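PDB 3T61: gluconokinase from Sinorhizobium meliloti, which probably catalyses the ATP-dependent phosphorylation of D-gluconate to 6-phospho-D-gluconate, releasing ADP. Local coordinates for residues 59-62 and 66-69; 93-96 and 100-103; 127-130 and 134-137; 119-124 and 139-144; 34-39 and 44-49. All blocks are in the same frame, centred on the assembly; numbering follows the deposited sequence.

Contact 1 of 5, residues 59-62 and 66-69; sequences RKMS and PLTD
Lys60 meets Leu67 because its CG stands anti to the carbonyl carbon (chi1 -77°) and the rest of its chain runs out almost fully extended. Leu67 makes the same first turn, and its CD2 branch comes to rest against the aliphatic part of the lysine, 3.8 Å from Lys60 CB and 3.8 Å from Lys60 CD. The two side chains cross at a slant, with the methyl spanning CB to CD. The other branch serves a second neighbour: Leu67 CD1 lies 4.3 Å from CG of Met61, a selenomethionine, in a looser apolar contact.

Farther out Lys60 NZ passes the Thr68 methyl, CG2, at 4.1 Å, roughly at a right angle to the threonine side chain, and then donates to a water that lies 3.1 Å from Lys60 NZ. That water in turn donates to the carbonyl, at 2.7 Å from Pro66 O, so the two segments are joined by a solvent bridge and no direct hydrogen bond. The stronger partner of the ammonium group is Asp71, with which it forms a salt bridge; Asp71 also accepts from the backbone N of Thr68. The second subunit packs on Met61 and Pro66. The contact thus forms the surface connection between helices 55-63 and 69-83, ending at Thr68, the N-cap whose side chain caps a backbone N in the first turn of helix 69-83.

Contact 2 of 5, residues 93-96 and 100-103; sequences CSAL and YRDK
Arg101 NH1 donates hydrogen bonds to two successive carbonyls, at 2.8 Å to Ala95 O and, more weakly, at 2.9 Å to Leu96 O. Both acceptors sit at the guanidinium edge, and the first bond lies in the carbonyl plane of Ala95 with an N-H...O angle of 145°. A bend at chi3 (-70°) folds the arginine back to reach them. Van der Waals packing adds Ala95 CB, 3.9 Å from Arg101 CG, and the Tyr100 ring, whose CD2 approaches Leu96 N obliquely at 4.0 Å. Outside the two segments, Arg101 NH2 forms a salt bridge with Glu154.

A methionine in place of Arg101 would probably leave two buried carbonyls without this donor and Glu154 without its countercharge. Around this buried turn between strand 90-92 and helix 98-106, Ala95 and Arg101 rest on strands 21-24 and 113-118, while Tyr100 faces helix 69-83, probably hydrogen-bonding Asp69 and meeting Trp73 edge-to-face.

Contact 3 of 5, residues 127-130 and 134-137; sequences RMHH and HFMP
The imidazole of His129 and the ring of Phe135 form an offset stack, their centroids 3.8 Å apart and their planes only 12° from parallel. The pair closes the connection between helices 121-132 and 138-147, since His129 lies near the end of the first and Phe135 in the linker to the second. The overlap is unequal: His129 CD2 sits over the centre of the phenyl face, 3.3 Å from Phe135 CE2, whereas Phe135 CZ lies over the imidazole face toward its rim. At the edge of the imidazole, near its plane, is the carbonyl carbon of His134. A chi1 of 180° swings His129 CG away from its own N and carries the imidazole out from the helix to meet the phenyl.

On the buried side the contact is apolar. Met128 and Met136, both selenomethionines, cross at a slant, with Met128 CG 4.0 Å from Met136 SE. The second subunit packs here, its Glu63 touching both residues. Between stack and selenium pair the backbones come close without a conventional hydrogen bond; instead His129 CA makes a C-H...O contact of 3.0 Å with His134 O, at 136° at the hydrogen.

Contact 4 of 5, residues 119-124 and 139-144; sequences GSESVL and SLLQTQ
Leu141 supplies the close-packed side of this contact, its two methyls dividing their work between Leu124 and Glu121. Its CD1 meets Leu124 CD1 at 4.0 Å in the interior, while CD2 presses on the other helix near its start, 3.5 Å from both Glu121 O and Glu121 CG. A chi1 of -176° places Leu141 CG opposite its N and directs both methyls across to helix 121-132. Leu145, one turn along helix 138-147, continues this apolar strip by touching Glu121 and Leu124.

Toward solvent the packing gives way to a polar reach between extended chains. Gln142 NE2 donates to Glu121 OE1 over 3.0 Å, with an N-H...O angle of 150°. The acceptor uses its syn lone pair and lies in the amide plane, although carboxylate and amide planes are turned 73° apart. Gln142 CG also lies 3.0 Å from Glu121 OE1.

Each segment also has its own internal bonds: Ser120, the N-cap of helix 121-132, accepts weakly from Val123 N, and Ser139 O receives both the backbone N and the hydroxyl of Thr143. Across the helices, then, a buried leucine pair makes the apolar side, while a neutral amide donates to a carboxylate that the start of helix 121-132 would probably also favour.

Contact 5 of 5, residues 34-39 and 44-49; sequences VGEAIA and YPFIEG
Phe46 packs on Gly35, Glu36 and Ala39, joining strand 46-48 to helix 31-42 of a P-loop kinase-like fold; the axes of helix 34-39 and strand 46-48 run nearly antiparallel (164°). Phe46 CB touches Ala39 CB at 3.6 Å. A chi1 of 171° turns the ring toward Gly35 and Glu36. On one side Phe46 CD1 lies 3.5 Å from Gly35 C, and CE1 is near Gly35 CA. On the other, CD2 and CE2 lie beneath Glu36 CG, which forms a CH-pi contact 3.6 Å from the ring centroid, while CZ at the tip is more distant. The opposite face is approached by Glu48 N, over its rim.

Gly35 makes room for the ring, as a CB there would collide with Phe46 CE1. An alanine replacing Phe46 would remove the ring and is likely to open a gap beside Gly35 and leave the Glu36 methylene without its aromatic platform.

A water at the ring edge donates to Glu36 OE2 and Glu48 OE1, linking two carboxylates that would probably repel each other if both are charged; Glu48 also pairs with Arg59 of the second subunit. Where the chain turns back, Tyr44 N donates to Ala39 O at 3.0 Å.

In the fold
Contact 2 is the buried one of the set and contact 1 lies at the surface; contacts 3, 4 and 5 are partly buried. Chemistry follows place: in contact 2 an arginine donates to two interior carbonyls, one of them weakly, whereas contact 1 combines aliphatic packing with a water bridge. Asp69 of contact 1 and Tyr100 OH of contact 2 form a probable hydrogen bond. Contacts 3 and 4 share helix 121-132 and have centres about 10 Å apart, yet one stacks rings and the other pairs leucines; Met136 CE touches Leu141 N at 4.0 Å. Contact 5 alone joins a sheet strand to a helix. The second subunit reaches contacts 1, 3, 4 and 5.

Contact 1 of 5, residues 59-62 and 66-69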
loop_
_atom_site.group_PDB
_atom_site.type_symbol
_atom_site.label_atom_id
_atom_site.label_comp_id
_atom_site.label_asym_id
_atom_site.label_seq_id
_atom_site.Cartn_x
_atom_site.Cartn_y
_atom_site.Cartn_z
ATOM N N ARG A 59 -5.392 0.094 1.141
ATOM C CA ARG A 59 -6.062 0.120 2.432
ATOM C C ARG A 59 -6.018 -1.288 3.043
ATOM O O ARG A 59 -5.681 -1.452 4.216
ATOM C CB ARG A 59 -7.513 0.580 2.264
ATOM C CG ARG A 59 -8.253 0.896 3.569
ATOM C CD ARG A 59 -9.750 0.913 3.318
ATOM N NE ARG A 59 -10.055 1.719 2.143
ATOM C CZ ARG A 59 -10.892 1.356 1.177
ATOM N NH1 ARG A 59 -11.516 0.192 1.241
ATOM N NH2 ARG A 59 -11.095 2.156 0.136
ATOM N N LYS A 60 -6.359 -2.303 2.253
ATOM C CA LYS A 60 -6.326 -3.671 2.755
ATOM C C LYS A 60 -4.923 -4.077 3.191
ATOM O O LYS A 60 -4.751 -4.688 4.243
ATOM C CB LYS A 60 -6.817 -4.659 1.704
ATOM C CG LYS A 60 -8.313 -4.698 1.511
ATOM C CD LYS A 60 -8.684 -5.929 0.700
ATOM C CE LYS A 60 -10.180 -6.088 0.550
ATOM N NZ LYS A 60 -10.515 -7.372 -0.127
HETATM N N MSE A 61 -3.925 -3.747 2.382
HETATM C CA MSE A 61 -2.545 -4.089 2.706
HETATM C C MSE A 61 -2.129 -3.357 3.977
HETATM O O MSE A 61 -1.424 -3.904 4.825
HETATM C CB MSE A 61 -1.630 -3.711 1.541
HETATM C CG MSE A 61 -2.047 -4.316 0.201
HETATM SE SE MSE A 61 -0.913 -3.733 -1.278
HETATM C CE MSE A 61 0.280 -5.301 -1.382
ATOM N N SER A 62 -2.600 -2.125 4.112
ATOM C CA SER A 62 -2.305 -1.311 5.286
ATOM C C SER A 62 -2.805 -2.014 6.544
ATOM O O SER A 62 -2.163 -1.965 7.590
ATOM C CB SER A 62 -2.999 0.043 5.164
ATOM O OG SER A 62 -2.610 0.903 6.210
ATOM N N PRO A 66 -5.341 -9.896 3.471
ATOM C CA PRO A 66 -4.988 -10.400 2.139
ATOM C C PRO A 66 -5.904 -9.897 1.015
ATOM O O PRO A 66 -7.087 -9.646 1.230
ATOM C CB PRO A 66 -5.088 -11.914 2.310
ATOM C CG PRO A 66 -6.202 -12.048 3.321
ATOM C CD PRO A 66 -5.798 -11.000 4.335
ATOM N N LEU A 67 -5.340 -9.758 -0.184
ATOM C CA LEU A 67 -6.092 -9.316 -1.355
ATOM C C LEU A 67 -6.721 -10.516 -2.058
ATOM O O LEU A 67 -6.201 -11.626 -1.980
ATOM C CB LEU A 67 -5.171 -8.592 -2.336
ATOM C CG LEU A 67 -4.516 -7.296 -1.860
ATOM C CD1 LEU A 67 -3.634 -6.739 -2.960
ATOM C CD2 LEU A 67 -5.595 -6.303 -1.467
ATOM N N THR A 68 -7.841 -10.290 -2.737
ATOM C CA THR A 68 -8.542 -11.347 -3.477
ATOM C C THR A 68 -8.146 -11.254 -4.950
ATOM O O THR A 68 -7.435 -10.335 -5.340
ATOM C CB THR A 68 -10.060 -11.152 -3.420
ATOM O OG1 THR A 68 -10.399 -9.932 -4.094
ATOM C CG2 THR A 68 -10.546 -11.077 -1.973
ATOM N N ASP A 69 -8.608 -12.204 -5.760
ATOM C CA ASP A 69 -8.330 -12.179 -7.195
ATOM C C ASP A 69 -8.921 -10.907 -7.794
ATOM O O ASP A 69 -8.270 -10.220 -8.581
ATOM C CB ASP A 69 -8.966 -13.376 -7.908
ATOM C CG ASP A 69 -8.152 -14.634 -7.780
ATOM O OD1 ASP A 69 -6.970 -14.619 -8.180
ATOM O OD2 ASP A 69 -8.701 -15.639 -7.283
HETATM O O HOH W 1 -9.775 -9.919 1.426
#

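Contact 2 of 5, residues 93-96 and 100-103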
loop_
_atom_site.group_PDB
_atom_site.type_symbol
_atom_site.label_atom_id
_atom_site.label_comp_id
_atom_site.label_asym_id
_atom_site.label_seq_id
_atom_site.Cartn_x
_atom_site.Cartn_y
_atom_site.Cartn_z
ATOM N N CYS A 93 6.670 -7.358 -9.352
ATOM C CA CYS A 93 5.289 -7.767 -9.225
ATOM C C CYS A 93 5.254 -9.209 -8.739
ATOM O O CYS A 93 5.761 -10.103 -9.407
ATOM C CB CYS A 93 4.592 -7.640 -10.588
ATOM S SG CYS A 93 2.921 -8.267 -10.606
ATOM N N SER A 94 4.649 -9.430 -7.576
ATOM C CA SER A 94 4.559 -10.763 -6.986
ATOM C C SER A 94 4.121 -11.841 -7.981
ATOM O O SER A 94 4.661 -12.952 -7.960
ATOM C CB SER A 94 3.627 -10.736 -5.769
ATOM O OG SER A 94 2.423 -10.065 -6.050
ATOM N N ALA A 95 3.139 -11.520 -8.829
ATOM C CA ALA A 95 2.648 -12.434 -9.871
ATOM C C ALA A 95 2.506 -13.878 -9.404
ATOM O O ALA A 95 2.941 -14.816 -10.086
ATOM C CB ALA A 95 3.589 -12.373 -11.071
ATOM N N LEU A 96 1.853 -14.043 -8.259
ATOM C CA LEU A 96 1.682 -15.340 -7.635
ATOM C C LEU A 96 0.998 -16.465 -8.399
ATOM O O LEU A 96 1.480 -17.596 -8.374
ATOM C CB LEU A 96 1.008 -15.144 -6.270
ATOM C CG LEU A 96 1.765 -14.225 -5.298
ATOM C CD1 LEU A 96 1.133 -14.332 -3.937
ATOM C CD2 LEU A 96 3.243 -14.617 -5.218
ATOM N N TYR A 100 -2.306 -14.803 -13.484
ATOM C CA TYR A 100 -1.678 -13.500 -13.569
ATOM C C TYR A 100 -0.529 -13.446 -14.567
ATOM O O TYR A 100 -0.461 -12.528 -15.385
ATOM C CB TYR A 100 -1.181 -13.047 -12.195
ATOM C CG TYR A 100 -2.170 -13.205 -11.054
ATOM C CD1 TYR A 100 -3.530 -13.426 -11.286
ATOM C CD2 TYR A 100 -1.744 -13.086 -9.729
ATOM C CE1 TYR A 100 -4.434 -13.522 -10.224
ATOM C CE2 TYR A 100 -2.640 -13.177 -8.665
ATOM C CZ TYR A 100 -3.978 -13.391 -8.920
ATOM O OH TYR A 100 -4.856 -13.461 -7.864
ATOM N N ARG A 101 0.369 -14.425 -14.513
ATOM C CA ARG A 101 1.525 -14.431 -15.413
ATOM C C ARG A 101 1.131 -14.633 -16.883
ATOM O O ARG A 101 1.682 -13.984 -17.763
ATOM C CB ARG A 101 2.538 -15.506 -14.973
ATOM C CG ARG A 101 3.039 -15.327 -13.531
ATOM C CD ARG A 101 4.160 -16.304 -13.173
ATOM N NE ARG A 101 3.728 -17.695 -13.046
ATOM C CZ ARG A 101 3.203 -18.234 -11.951
ATOM N NH1 ARG A 101 3.023 -17.504 -10.853
ATOM N NH2 ARG A 101 2.888 -19.525 -11.938
ATOM N N ASP A 102 0.191 -15.535 -17.150
ATOM C CA ASP A 102 -0.239 -15.754 -18.535
ATOM C C ASP A 102 -0.822 -14.467 -19.128
ATOM O O ASP A 102 -0.584 -14.159 -20.294
ATOM C CB ASP A 102 -1.267 -16.893 -18.630
ATOM C CG ASP A 102 -0.648 -18.252 -18.364
ATOM O OD1 ASP A 102 0.571 -18.390 -18.592
ATOM O OD2 ASP A 102 -1.371 -19.182 -17.935
ATOM N N LYS A 103 -1.576 -13.715 -18.325
ATOM C CA LYS A 103 -2.154 -12.457 -18.790
ATOM C C LYS A 103 -1.055 -11.457 -19.091
ATOM O O LYS A 103 -1.038 -10.843 -20.159
ATOM C CB LYS A 103 -3.098 -11.860 -17.747
ATOM C CG LYS A 103 -4.553 -11.940 -18.139
ATOM C CD LYS A 103 -4.819 -11.238 -19.470
ATOM C CE LYS A 103 -6.248 -11.479 -19.917
ATOM N NZ LYS A 103 -6.569 -10.857 -21.229
#

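Contact 3 of 5, residues 127-130 and 134-137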
loop_
_atom_site.group_PDB
_atom_site.type_symbol
_atom_site.label_atom_id
_atom_site.label_comp_id
_atom_site.label_asym_id
_atom_site.label_seq_id
_atom_site.Cartn_x
_atom_site.Cartn_y
_atom_site.Cartn_z
ATOM N N ARG A 127 15.183 -13.279 6.668
ATOM C CA ARG A 127 15.786 -12.227 5.852
ATOM C C ARG A 127 15.143 -10.859 6.095
ATOM O O ARG A 127 15.830 -9.835 6.126
ATOM C CB ARG A 127 15.700 -12.589 4.365
ATOM C CG ARG A 127 16.481 -13.841 3.982
ATOM C CD ARG A 127 16.473 -14.078 2.462
ATOM N NE ARG A 127 17.432 -13.244 1.734
ATOM C CZ ARG A 127 17.105 -12.311 0.839
ATOM N NH1 ARG A 127 15.831 -12.068 0.545
ATOM N NH2 ARG A 127 18.063 -11.628 0.221
HETATM N N MSE A 128 13.826 -10.846 6.268
HETATM C CA MSE A 128 13.112 -9.599 6.508
HETATM C C MSE A 128 13.489 -8.982 7.849
HETATM O O MSE A 128 13.700 -7.770 7.957
HETATM C CB MSE A 128 11.609 -9.844 6.427
HETATM C CG MSE A 128 11.086 -9.741 5.006
HETATM SE SE MSE A 128 11.017 -7.852 4.452
HETATM C CE MSE A 128 12.438 -7.758 3.089
ATOM N N HIS A 129 13.585 -9.827 8.868
ATOM C CA HIS A 129 13.953 -9.361 10.197
ATOM C C HIS A 129 15.396 -8.890 10.187
ATOM O O HIS A 129 15.737 -7.867 10.779
ATOM C CB HIS A 129 13.785 -10.486 11.212
ATOM C CG HIS A 129 14.149 -10.089 12.607
ATOM N ND1 HIS A 129 15.373 -10.376 13.167
ATOM C CD2 HIS A 129 13.452 -9.406 13.544
ATOM C CE1 HIS A 129 15.416 -9.887 14.396
ATOM N NE2 HIS A 129 14.264 -9.295 14.648
ATOM N N HIS A 130 16.240 -9.647 9.495
ATOM C CA HIS A 130 17.656 -9.333 9.394
ATOM C C HIS A 130 17.865 -8.065 8.579
ATOM O O HIS A 130 18.933 -7.455 8.631
ATOM C CB HIS A 130 18.388 -10.507 8.743
ATOM C CG HIS A 130 19.876 -10.353 8.710
ATOM N ND1 HIS A 130 20.553 -9.898 7.601
ATOM C CD2 HIS A 130 20.818 -10.607 9.650
ATOM C CE1 HIS A 130 21.851 -9.881 7.855
ATOM N NE2 HIS A 130 22.037 -10.306 9.092
ATOM N N HIS A 134 12.306 -6.037 11.890
ATOM C CA HIS A 134 10.935 -6.461 12.139
ATOM C C HIS A 134 10.631 -7.803 11.490
ATOM O O HIS A 134 11.216 -8.167 10.467
ATOM C CB HIS A 134 9.944 -5.434 11.583
ATOM C CG HIS A 134 10.040 -4.091 12.228
ATOM N ND1 HIS A 134 9.446 -3.804 13.436
ATOM C CD2 HIS A 134 10.692 -2.967 11.845
ATOM C CE1 HIS A 134 9.728 -2.556 13.773
ATOM N NE2 HIS A 134 10.482 -2.029 12.824
ATOM N N PHE A 135 9.703 -8.528 12.097
ATOM C CA PHE A 135 9.264 -9.805 11.570
ATOM C C PHE A 135 7.965 -9.562 10.817
ATOM O O PHE A 135 7.093 -8.853 11.307
ATOM C CB PHE A 135 8.988 -10.796 12.701
ATOM C CG PHE A 135 10.221 -11.380 13.317
ATOM C CD1 PHE A 135 11.016 -12.268 12.600
ATOM C CD2 PHE A 135 10.582 -11.053 14.624
ATOM C CE1 PHE A 135 12.154 -12.836 13.180
ATOM C CE2 PHE A 135 11.715 -11.611 15.218
ATOM C CZ PHE A 135 12.507 -12.505 14.491
HETATM N N MSE A 136 7.846 -10.117 9.618
HETATM C CA MSE A 136 6.613 -9.983 8.862
HETATM C C MSE A 136 5.597 -10.839 9.612
HETATM O O MSE A 136 5.944 -11.899 10.139
HETATM C CB MSE A 136 6.765 -10.563 7.447
HETATM C CG MSE A 136 7.131 -9.585 6.336
HETATM SE SE MSE A 136 7.132 -10.493 4.639
HETATM C CE MSE A 136 5.228 -10.930 4.515
ATOM N N PRO A 137 4.336 -10.393 9.689
ATOM C CA PRO A 137 3.349 -11.219 10.396
ATOM C C PRO A 137 3.272 -12.608 9.738
ATOM O O PRO A 137 3.128 -12.717 8.516
ATOM C CB PRO A 137 2.053 -10.420 10.232
ATOM C CG PRO A 137 2.551 -8.990 10.188
ATOM C CD PRO A 137 3.754 -9.103 9.274
#

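Contact 4 of 5, residues 119-124 and 139-144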
loop_
_atom_site.group_PDB
_atom_site.type_symbol
_atom_site.label_atom_id
_atom_site.label_comp_id
_atom_site.label_asym_id
_atom_site.label_seq_id
_atom_site.Cartn_x
_atom_site.Cartn_y
_atom_site.Cartn_z
ATOM N N GLY A 119 12.260 -18.836 -1.530
ATOM C CA GLY A 119 12.896 -19.370 -0.343
ATOM C C GLY A 119 11.788 -19.924 0.521
ATOM O O GLY A 119 10.612 -19.674 0.246
ATOM N N SER A 120 12.151 -20.678 1.550
ATOM C CA SER A 120 11.166 -21.258 2.454
ATOM C C SER A 120 10.674 -20.171 3.389
ATOM O O SER A 120 11.299 -19.123 3.515
ATOM C CB SER A 120 11.798 -22.376 3.288
ATOM O OG SER A 120 12.822 -21.838 4.114
ATOM N N GLU A 121 9.560 -20.436 4.056
ATOM C CA GLU A 121 8.999 -19.472 4.991
ATOM C C GLU A 121 10.045 -19.010 5.997
ATOM O O GLU A 121 10.163 -17.815 6.284
ATOM C CB GLU A 121 7.821 -20.082 5.757
ATOM C CG GLU A 121 7.171 -19.085 6.707
ATOM C CD GLU A 121 6.031 -19.670 7.511
ATOM O OE1 GLU A 121 5.074 -20.211 6.912
ATOM O OE2 GLU A 121 6.088 -19.574 8.753
ATOM N N SER A 122 10.808 -19.961 6.527
ATOM C CA SER A 122 11.831 -19.651 7.522
ATOM C C SER A 122 12.882 -18.675 7.014
ATOM O O SER A 122 13.200 -17.690 7.679
ATOM C CB SER A 122 12.520 -20.938 7.990
ATOM O OG SER A 122 11.567 -21.909 8.377
ATOM N N VAL A 123 13.436 -18.960 5.839
ATOM C CA VAL A 123 14.464 -18.097 5.276
ATOM C C VAL A 123 13.888 -16.729 4.944
ATOM O O VAL A 123 14.511 -15.706 5.216
ATOM C CB VAL A 123 15.086 -18.721 4.007
ATOM C CG1 VAL A 123 16.005 -17.721 3.332
ATOM C CG2 VAL A 123 15.864 -19.968 4.380
ATOM N N LEU A 124 12.703 -16.720 4.340
ATOM C CA LEU A 124 12.047 -15.466 3.997
ATOM C C LEU A 124 11.832 -14.616 5.249
ATOM O O LEU A 124 12.199 -13.443 5.277
ATOM C CB LEU A 124 10.705 -15.745 3.310
ATOM C CG LEU A 124 10.809 -16.291 1.880
ATOM C CD1 LEU A 124 9.495 -16.909 1.459
ATOM C CD2 LEU A 124 11.229 -15.165 0.937
ATOM N N SER A 139 0.993 -14.785 9.534
ATOM C CA SER A 139 -0.200 -15.001 8.737
ATOM C C SER A 139 -0.008 -14.478 7.313
ATOM O O SER A 139 -0.357 -15.156 6.353
ATOM C CB SER A 139 -1.422 -14.339 9.402
ATOM O OG SER A 139 -1.194 -12.969 9.694
ATOM N N LEU A 140 0.558 -13.281 7.175
ATOM C CA LEU A 140 0.783 -12.695 5.851
ATOM C C LEU A 140 1.670 -13.577 4.980
ATOM O O LEU A 140 1.308 -13.913 3.854
ATOM C CB LEU A 140 1.429 -11.311 5.968
ATOM C CG LEU A 140 0.559 -10.165 6.484
ATOM C CD1 LEU A 140 1.398 -8.887 6.569
ATOM C CD2 LEU A 140 -0.637 -9.971 5.560
ATOM N N LEU A 141 2.830 -13.947 5.510
ATOM C CA LEU A 141 3.775 -14.778 4.774
ATOM C C LEU A 141 3.204 -16.142 4.380
ATOM O O LEU A 141 3.366 -16.576 3.242
ATOM C CB LEU A 141 5.060 -14.966 5.589
ATOM C CG LEU A 141 6.190 -15.747 4.904
ATOM C CD1 LEU A 141 6.509 -15.143 3.532
ATOM C CD2 LEU A 141 7.420 -15.741 5.804
ATOM N N GLN A 142 2.523 -16.812 5.302
ATOM C CA GLN A 142 1.966 -18.122 4.992
ATOM C C GLN A 142 0.915 -18.042 3.891
ATOM O O GLN A 142 0.879 -18.879 2.991
ATOM C CB GLN A 142 1.397 -18.755 6.261
ATOM C CG GLN A 142 2.453 -18.829 7.357
ATOM C CD GLN A 142 2.032 -19.647 8.560
ATOM O OE1 GLN A 142 0.988 -19.403 9.163
ATOM N NE2 GLN A 142 2.859 -20.621 8.922
ATOM N N THR A 143 0.074 -17.019 3.948
ATOM C CA THR A 143 -0.952 -16.837 2.936
ATOM C C THR A 143 -0.316 -16.583 1.562
ATOM O O THR A 143 -0.809 -17.073 0.546
ATOM C CB THR A 143 -1.887 -15.681 3.327
ATOM O OG1 THR A 143 -2.637 -16.068 4.483
ATOM C CG2 THR A 143 -2.839 -15.349 2.202
ATOM N N GLN A 144 0.777 -15.825 1.539
ATOM C CA GLN A 144 1.496 -15.545 0.292
ATOM C C GLN A 144 1.968 -16.880 -0.280
ATOM O O GLN A 144 1.746 -17.198 -1.454
ATOM C CB GLN A 144 2.737 -14.688 0.553
ATOM C CG GLN A 144 2.498 -13.224 0.876
ATOM C CD GLN A 144 2.103 -12.409 -0.336
ATOM O OE1 GLN A 144 0.930 -12.142 -0.560
ATOM N NE2 GLN A 144 3.087 -12.019 -1.129
#

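Contact 5 of 5, residues 34-39 and 44-49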
loop_
_atom_site.group_PDB
_atom_site.type_symbol
_atom_site.label_atom_id
_atom_site.label_comp_id
_atom_site.label_asym_id
_atom_site.label_seq_id
_atom_site.Cartn_x
_atom_site.Cartn_y
_atom_site.Cartn_z
ATOM N N VAL A 34 16.273 -6.507 -6.088
ATOM C CA VAL A 34 16.771 -7.251 -7.233
ATOM C C VAL A 34 16.349 -6.577 -8.527
ATOM O O VAL A 34 17.147 -6.437 -9.461
ATOM C CB VAL A 34 16.237 -8.698 -7.230
ATOM C CG1 VAL A 34 16.709 -9.423 -8.476
ATOM C CG2 VAL A 34 16.692 -9.423 -5.964
ATOM N N GLY A 35 15.085 -6.154 -8.565
ATOM C CA GLY A 35 14.556 -5.486 -9.742
ATOM C C GLY A 35 15.334 -4.231 -10.092
ATOM O O GLY A 35 15.614 -3.964 -11.264
ATOM N N GLU A 36 15.695 -3.455 -9.079
ATOM C CA GLU A 36 16.435 -2.231 -9.330
ATOM C C GLU A 36 17.839 -2.533 -9.842
ATOM O O GLU A 36 18.305 -1.899 -10.785
ATOM C CB GLU A 36 16.464 -1.373 -8.064
ATOM C CG GLU A 36 15.060 -0.952 -7.647
ATOM C CD GLU A 36 15.005 -0.189 -6.340
ATOM O OE1 GLU A 36 15.534 -0.696 -5.326
ATOM O OE2 GLU A 36 14.414 0.914 -6.325
ATOM N N ALA A 37 18.503 -3.515 -9.241
ATOM C CA ALA A 37 19.850 -3.885 -9.675
ATOM C C ALA A 37 19.817 -4.391 -11.125
ATOM O O ALA A 37 20.632 -3.972 -11.938
ATOM C CB ALA A 37 20.441 -4.951 -8.734
ATOM N N ILE A 38 18.877 -5.281 -11.445
ATOM C CA ILE A 38 18.729 -5.804 -12.801
ATOM C C ILE A 38 18.540 -4.636 -13.784
ATOM O O ILE A 38 19.222 -4.548 -14.809
ATOM C CB ILE A 38 17.477 -6.720 -12.949
ATOM C CG1 ILE A 38 17.598 -7.972 -12.076
ATOM C CG2 ILE A 38 17.281 -7.092 -14.425
ATOM C CD1 ILE A 38 18.492 -9.048 -12.636
ATOM N N ALA A 39 17.593 -3.756 -13.463
ATOM C CA ALA A 39 17.285 -2.599 -14.298
ATOM C C ALA A 39 18.512 -1.728 -14.545
ATOM O O ALA A 39 18.789 -1.325 -15.675
ATOM C CB ALA A 39 16.193 -1.771 -13.655
ATOM N N TYR A 44 17.702 -0.290 -18.242
ATOM C CA TYR A 44 16.257 -0.188 -18.387
ATOM C C TYR A 44 15.722 0.527 -17.162
ATOM O O TYR A 44 16.352 0.527 -16.104
ATOM C CB TYR A 44 15.576 -1.560 -18.430
ATOM C CG TYR A 44 16.027 -2.518 -19.510
ATOM C CD1 TYR A 44 16.706 -2.074 -20.649
ATOM C CD2 TYR A 44 15.737 -3.878 -19.403
ATOM C CE1 TYR A 44 17.083 -2.974 -21.651
ATOM C CE2 TYR A 44 16.101 -4.772 -20.389
ATOM C CZ TYR A 44 16.774 -4.321 -21.509
ATOM O OH TYR A 44 17.127 -5.233 -22.476
ATOM N N PRO A 45 14.551 1.159 -17.288
ATOM C CA PRO A 45 14.019 1.835 -16.109
ATOM C C PRO A 45 13.323 0.791 -15.229
ATOM O O PRO A 45 12.845 -0.238 -15.719
ATOM C CB PRO A 45 13.048 2.847 -16.705
ATOM C CG PRO A 45 12.534 2.136 -17.908
ATOM C CD PRO A 45 13.778 1.504 -18.493
ATOM N N PHE A 46 13.293 1.044 -13.930
ATOM C CA PHE A 46 12.647 0.125 -13.010
ATOM C C PHE A 46 11.337 0.722 -12.530
ATOM O O PHE A 46 11.268 1.903 -12.196
ATOM C CB PHE A 46 13.535 -0.139 -11.792
ATOM C CG PHE A 46 12.846 -0.906 -10.695
ATOM C CD1 PHE A 46 12.536 -2.248 -10.857
ATOM C CD2 PHE A 46 12.476 -0.276 -9.516
ATOM C CE1 PHE A 46 11.871 -2.954 -9.859
ATOM C CE2 PHE A 46 11.807 -0.973 -8.505
ATOM C CZ PHE A 46 11.502 -2.315 -8.680
ATOM N N ILE A 47 10.297 -0.095 -12.504
ATOM C CA ILE A 47 9.010 0.349 -12.014
ATOM C C ILE A 47 8.631 -0.535 -10.835
ATOM O O ILE A 47 8.650 -1.764 -10.942
ATOM C CB ILE A 47 7.901 0.236 -13.090
ATOM C CG1 ILE A 47 8.153 1.253 -14.212
ATOM C CG2 ILE A 47 6.530 0.468 -12.442
ATOM C CD1 ILE A 47 7.270 1.068 -15.426
ATOM N N GLU A 48 8.303 0.081 -9.704
ATOM C CA GLU A 48 7.889 -0.701 -8.556
ATOM C C GLU A 48 6.406 -1.014 -8.696
ATOM O O GLU A 48 5.571 -0.109 -8.684
ATOM C CB GLU A 48 8.135 0.049 -7.250
ATOM C CG GLU A 48 7.789 -0.802 -6.041
ATOM C CD GLU A 48 8.612 -0.451 -4.821
ATOM O OE1 GLU A 48 9.857 -0.385 -4.948
ATOM O OE2 GLU A 48 8.015 -0.249 -3.742
ATOM N N GLY A 49 6.089 -2.298 -8.834
ATOM C CA GLY A 49 4.706 -2.718 -8.985
ATOM C C GLY A 49 3.747 -2.210 -7.920
ATOM O O GLY A 49 2.623 -1.825 -8.238
HETATM O O HOH W 2 11.495 1.875 -5.790
#